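PDB 5DFY: histidine kinase from Synechocystis sp., which probably acts as a light-sensing histidine kinase that autophosphorylates with ATP, this piece being its third GAF domain, which binds phycocyanobilin covalently. Local coordinates for residues 152-166 and 185-197. Numbering follows the deposited sequence.
Sequences LTVPVFVGEQLWGLL and LHQIANQLGVAVY. With CYC (phycocyanobilin), chain B.
Gly159 CA lies over one face of the Tyr197 ring, 4.0 Å from CD2 and offset toward the rim, while Val196 CG1 comes obliquely to the Trp163 indole, water 2 is centred over a face of the His186 imidazole and water 1 lies in plane at the edge of the Phe157 ring. These groups belong to the packing of helix 185-197 on a hairpin of the antiparallel GAF-domain sheet, closed by a type II' turn and carrying a classic beta bulge, where Trp163 and Gly164 both face Val156. Strand 152-158 runs at 29° to the helix. With CG anti to the backbone N (chi1 -169°), Leu185 reaches the sheet, where CD2 slides past Leu152 CG at 3.7 Å and CD1 meets Leu166 CD2. An alanine in its place would lose both branches and is likely to open a gap beside Leu152 and Leu166. Ala189 CB nestles 3.5 Å from Val154 CG2. Thr153, pointing away from the helix, donates from OG1 to OB of phycocyanobilin, so one strand serves both helix and pocket. Water 1 donates to Pro155 O and Asn190 OD1 and accepts from Phe157 N. Farther along, Gly193, lacking a side chain, lets its CA approach to 3.1 Å from Phe157 O in a CA-H...O contact.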
# COMPACT_ATOMS: atom_id res chain seq x y z
N LEU A 152 -10.11 21.10 -3.96
CA LEU A 152 -10.18 20.00 -3.02
C LEU A 152 -8.96 19.12 -3.32
O LEU A 152 -8.88 18.54 -4.41
CB LEU A 152 -11.49 19.25 -3.19
CG LEU A 152 -11.67 17.91 -2.48
CD1 LEU A 152 -11.27 17.95 -1.05
CD2 LEU A 152 -13.10 17.45 -2.65
N THR A 153 -7.99 19.07 -2.40
CA THR A 153 -6.74 18.40 -2.69
C THR A 153 -6.50 17.36 -1.59
O THR A 153 -6.57 17.67 -0.41
CB THR A 153 -5.59 19.43 -2.82
OG1 THR A 153 -5.89 20.29 -3.93
CG2 THR A 153 -4.24 18.78 -3.07
N VAL A 154 -6.28 16.12 -2.03
CA VAL A 154 -6.16 14.96 -1.13
C VAL A 154 -4.84 14.24 -1.36
O VAL A 154 -4.22 14.39 -2.41
CB VAL A 154 -7.33 13.98 -1.31
CG1 VAL A 154 -8.64 14.67 -1.10
CG2 VAL A 154 -7.30 13.34 -2.68
N PRO A 155 -4.39 13.44 -0.38
CA PRO A 155 -3.12 12.75 -0.54
C PRO A 155 -3.21 11.45 -1.30
O PRO A 155 -4.23 10.76 -1.20
CB PRO A 155 -2.70 12.48 0.92
CG PRO A 155 -3.94 12.44 1.68
CD PRO A 155 -4.98 13.27 0.96
N VAL A 156 -2.15 11.12 -2.04
CA VAL A 156 -2.03 9.85 -2.72
C VAL A 156 -0.90 9.06 -2.05
O VAL A 156 0.28 9.44 -2.19
CB VAL A 156 -1.72 10.03 -4.21
CG1 VAL A 156 -1.63 8.67 -4.87
CG2 VAL A 156 -2.78 10.89 -4.89
N PHE A 157 -1.26 7.99 -1.34
CA PHE A 157 -0.29 7.10 -0.72
C PHE A 157 -0.07 5.88 -1.60
O PHE A 157 -1.02 5.26 -2.06
CB PHE A 157 -0.74 6.66 0.67
CG PHE A 157 -0.39 7.64 1.74
CD1 PHE A 157 -1.15 8.78 1.90
CD2 PHE A 157 0.71 7.44 2.56
CE1 PHE A 157 -0.83 9.73 2.86
CE2 PHE A 157 1.04 8.39 3.53
CZ PHE A 157 0.27 9.52 3.67
N VAL A 158 1.21 5.61 -1.84
CA VAL A 158 1.64 4.47 -2.63
C VAL A 158 2.38 3.58 -1.65
O VAL A 158 3.46 3.92 -1.18
CB VAL A 158 2.52 4.91 -3.80
CG1 VAL A 158 3.21 3.73 -4.51
CG2 VAL A 158 1.66 5.68 -4.80
N GLY A 159 1.76 2.46 -1.30
CA GLY A 159 2.34 1.62 -0.28
C GLY A 159 2.39 2.42 0.99
O GLY A 159 1.38 2.97 1.42
N GLU A 160 3.68 2.54 1.50
CA GLU A 160 3.72 3.27 2.75
C GLU A 160 4.11 4.75 2.55
O GLU A 160 4.21 5.50 3.52
CB GLU A 160 4.68 2.57 3.74
CG GLU A 160 6.12 2.52 3.30
CD GLU A 160 7.00 1.70 4.27
OE1 GLU A 160 6.60 1.46 5.42
OE2 GLU A 160 8.11 1.29 3.86
N GLN A 161 4.18 5.18 1.41
CA GLN A 161 4.74 6.50 1.13
C GLN A 161 3.74 7.53 0.61
O GLN A 161 2.86 7.22 -0.17
CB GLN A 161 5.85 6.35 0.12
CG GLN A 161 6.95 5.49 0.71
CD GLN A 161 8.06 5.20 -0.25
OE1 GLN A 161 7.93 5.38 -1.46
NE2 GLN A 161 9.18 4.74 0.30
N LEU A 162 3.90 8.76 1.08
CA LEU A 162 3.17 9.90 0.53
C LEU A 162 3.80 10.24 -0.80
O LEU A 162 4.85 10.87 -0.88
CB LEU A 162 3.20 11.11 1.47
CG LEU A 162 2.54 12.38 0.90
CD1 LEU A 162 1.08 12.16 0.62
CD2 LEU A 162 2.74 13.54 1.88
N TRP A 163 3.15 9.79 -1.87
CA TRP A 163 3.71 9.85 -3.20
C TRP A 163 3.37 11.15 -3.92
O TRP A 163 4.15 11.64 -4.73
CB TRP A 163 3.19 8.64 -3.97
CG TRP A 163 3.43 8.61 -5.44
CD1 TRP A 163 4.42 7.95 -6.10
CD2 TRP A 163 2.61 9.21 -6.46
NE1 TRP A 163 4.28 8.11 -7.46
CE2 TRP A 163 3.19 8.89 -7.70
CE3 TRP A 163 1.45 9.99 -6.43
CZ2 TRP A 163 2.64 9.32 -8.91
CZ3 TRP A 163 0.92 10.41 -7.63
CH2 TRP A 163 1.52 10.09 -8.85
N GLY A 164 2.21 11.71 -3.60
CA GLY A 164 1.76 12.87 -4.34
C GLY A 164 0.41 13.33 -3.86
O GLY A 164 -0.09 12.92 -2.80
N LEU A 165 -0.20 14.19 -4.67
CA LEU A 165 -1.49 14.81 -4.39
C LEU A 165 -2.40 14.64 -5.60
O LEU A 165 -1.93 14.63 -6.73
CB LEU A 165 -1.35 16.30 -4.08
CG LEU A 165 -0.35 16.70 -3.00
CD1 LEU A 165 -0.27 18.22 -2.88
CD2 LEU A 165 -0.76 16.12 -1.69
N LEU A 166 -3.68 14.55 -5.32
CA LEU A 166 -4.75 14.54 -6.33
C LEU A 166 -5.65 15.73 -6.05
O LEU A 166 -6.22 15.84 -4.97
CB LEU A 166 -5.53 13.22 -6.26
CG LEU A 166 -6.70 13.07 -7.24
CD1 LEU A 166 -6.25 13.14 -8.68
CD2 LEU A 166 -7.38 11.75 -6.98
N LEU A 185 -13.28 11.67 -2.93
CA LEU A 185 -12.00 11.93 -3.57
C LEU A 185 -10.87 11.28 -2.77
O LEU A 185 -9.91 10.76 -3.34
CB LEU A 185 -11.75 13.43 -3.73
CG LEU A 185 -10.55 13.76 -4.62
CD1 LEU A 185 -10.73 13.20 -6.01
CD2 LEU A 185 -10.36 15.25 -4.69
N HIS A 186 -11.02 11.28 -1.45
CA HIS A 186 -10.05 10.62 -0.57
C HIS A 186 -9.89 9.14 -0.97
O HIS A 186 -8.77 8.64 -1.07
CB HIS A 186 -10.50 10.73 0.90
CG HIS A 186 -9.49 10.20 1.87
ND1 HIS A 186 -8.66 11.01 2.60
CD2 HIS A 186 -9.20 8.93 2.23
CE1 HIS A 186 -7.86 10.26 3.35
NE2 HIS A 186 -8.18 9.00 3.16
N GLN A 187 -11.01 8.46 -1.23
CA GLN A 187 -10.93 7.05 -1.63
C GLN A 187 -10.44 6.86 -3.07
O GLN A 187 -9.73 5.89 -3.35
CB GLN A 187 -12.28 6.37 -1.46
CG GLN A 187 -12.73 6.23 -0.00
CD GLN A 187 -11.66 5.61 0.88
OE1 GLN A 187 -10.95 4.68 0.47
NE2 GLN A 187 -11.51 6.15 2.08
N ILE A 188 -10.83 7.75 -3.98
CA ILE A 188 -10.31 7.66 -5.34
C ILE A 188 -8.78 7.77 -5.31
O ILE A 188 -8.06 7.05 -6.03
CB ILE A 188 -10.92 8.76 -6.25
CG1 ILE A 188 -12.39 8.44 -6.47
CG2 ILE A 188 -10.19 8.84 -7.60
CD1 ILE A 188 -13.15 9.51 -7.19
N ALA A 189 -8.26 8.64 -4.46
CA ALA A 189 -6.82 8.77 -4.34
C ALA A 189 -6.19 7.51 -3.71
O ALA A 189 -5.14 7.08 -4.14
CB ALA A 189 -6.44 10.02 -3.53
N ASN A 190 -6.84 6.94 -2.70
CA ASN A 190 -6.35 5.67 -2.14
C ASN A 190 -6.24 4.61 -3.23
O ASN A 190 -5.25 3.88 -3.32
CB ASN A 190 -7.29 5.13 -1.06
CG ASN A 190 -7.21 5.90 0.26
OD1 ASN A 190 -6.26 6.63 0.53
ND2 ASN A 190 -8.22 5.70 1.09
N GLN A 191 -7.25 4.53 -4.08
CA GLN A 191 -7.29 3.53 -5.16
C GLN A 191 -6.21 3.81 -6.19
O GLN A 191 -5.57 2.89 -6.71
CB GLN A 191 -8.66 3.52 -5.84
CG GLN A 191 -8.73 2.55 -7.03
CD GLN A 191 -8.36 1.12 -6.64
OE1 GLN A 191 -7.33 0.57 -7.07
NE2 GLN A 191 -9.19 0.53 -5.80
N LEU A 192 -5.99 5.08 -6.49
CA LEU A 192 -4.92 5.47 -7.41
C LEU A 192 -3.57 5.01 -6.88
O LEU A 192 -2.73 4.47 -7.61
CB LEU A 192 -4.91 6.98 -7.63
CG LEU A 192 -3.70 7.53 -8.38
CD1 LEU A 192 -3.61 6.96 -9.80
CD2 LEU A 192 -3.81 9.05 -8.41
N GLY A 193 -3.33 5.23 -5.58
CA GLY A 193 -2.07 4.88 -4.98
C GLY A 193 -1.81 3.39 -5.03
O GLY A 193 -0.68 2.94 -5.28
N VAL A 194 -2.85 2.60 -4.78
CA VAL A 194 -2.75 1.15 -4.89
C VAL A 194 -2.46 0.74 -6.33
O VAL A 194 -1.65 -0.14 -6.57
CB VAL A 194 -4.03 0.45 -4.38
CG1 VAL A 194 -4.12 -0.98 -4.87
CG2 VAL A 194 -4.09 0.50 -2.89
N ALA A 195 -3.12 1.37 -7.31
CA ALA A 195 -2.85 1.05 -8.71
C ALA A 195 -1.41 1.36 -9.08
O ALA A 195 -0.78 0.60 -9.81
CB ALA A 195 -3.80 1.82 -9.63
N VAL A 196 -0.89 2.49 -8.62
CA VAL A 196 0.49 2.83 -8.88
C VAL A 196 1.43 1.79 -8.26
O VAL A 196 2.35 1.32 -8.91
CB VAL A 196 0.83 4.26 -8.38
CG1 VAL A 196 2.30 4.54 -8.47
CG2 VAL A 196 0.05 5.28 -9.21
N TYR A 197 1.18 1.41 -7.02
CA TYR A 197 2.09 0.47 -6.38
C TYR A 197 2.03 -0.90 -7.06
O TYR A 197 3.07 -1.51 -7.27
CB TYR A 197 1.79 0.35 -4.87
CG TYR A 197 2.88 -0.35 -4.09
CD1 TYR A 197 4.22 -0.08 -4.31
CD2 TYR A 197 2.56 -1.24 -3.11
CE1 TYR A 197 5.21 -0.71 -3.60
CE2 TYR A 197 3.55 -1.88 -2.38
CZ TYR A 197 4.86 -1.60 -2.63
OH TYR A 197 5.84 -2.25 -1.91
CHA CYC B . -0.11 25.85 1.59
NA CYC B . 0.16 24.97 -0.77
C1A CYC B . -0.36 24.99 0.60
C2A CYC B . -1.31 23.82 0.70
C3A CYC B . -1.34 23.13 -0.57
C4A CYC B . -0.44 23.85 -1.48
CMA CYC B . -2.16 21.90 -0.85
CAA CYC B . -2.02 23.43 1.98
CBA CYC B . -0.92 22.63 2.72
CGA CYC B . -1.26 22.15 4.13
O1A CYC B . -2.26 22.63 4.72
O2A CYC B . -0.54 21.28 4.73
CHB CYC B . -0.05 23.55 -2.88
NB CYC B . -2.29 22.84 -3.75
C1B CYC B . -0.80 22.91 -3.76
C2B CYC B . -0.31 22.16 -4.92
C3B CYC B . -1.41 21.65 -5.62
C4B CYC B . -2.66 22.06 -4.96
CMB CYC B . 1.16 22.00 -5.25
CAB CYC B . -1.36 20.81 -6.89
CBB CYC B . -1.84 19.40 -6.60
OB CYC B . -3.81 21.83 -5.26
NC CYC B . 2.88 28.48 -2.19
C1C CYC B . 3.21 28.93 -3.30
C2C CYC B . 4.32 30.22 -3.07
C3C CYC B . 4.83 30.02 -1.88
C4C CYC B . 3.63 29.27 -1.09
CMC CYC B . 5.34 30.29 -4.27
CAC CYC B . 5.32 31.33 -1.04
CBC CYC B . 6.62 31.82 -1.65
OC CYC B . 2.84 28.54 -4.39
CHD CYC B . 3.45 29.26 0.23
ND CYC B . 1.73 27.36 0.46
C1D CYC B . 2.39 28.46 0.93
C2D CYC B . 1.95 28.77 2.18
C3D CYC B . 1.01 27.86 2.52
C4D CYC B . 0.87 26.98 1.45
CMD CYC B . 2.48 29.94 3.00
CAD CYC B . 0.24 27.80 3.81
CBD CYC B . -1.13 28.41 3.66
CGD CYC B . -1.01 29.90 3.39
O1D CYC B . -1.28 30.38 2.25
O2D CYC B . -0.62 30.68 4.30
O HOH W 1 -4.06 7.97 -0.64
O HOH W 2 -6.58 10.28 0.26
O HOH W 3 -3.23 3.99 -1.31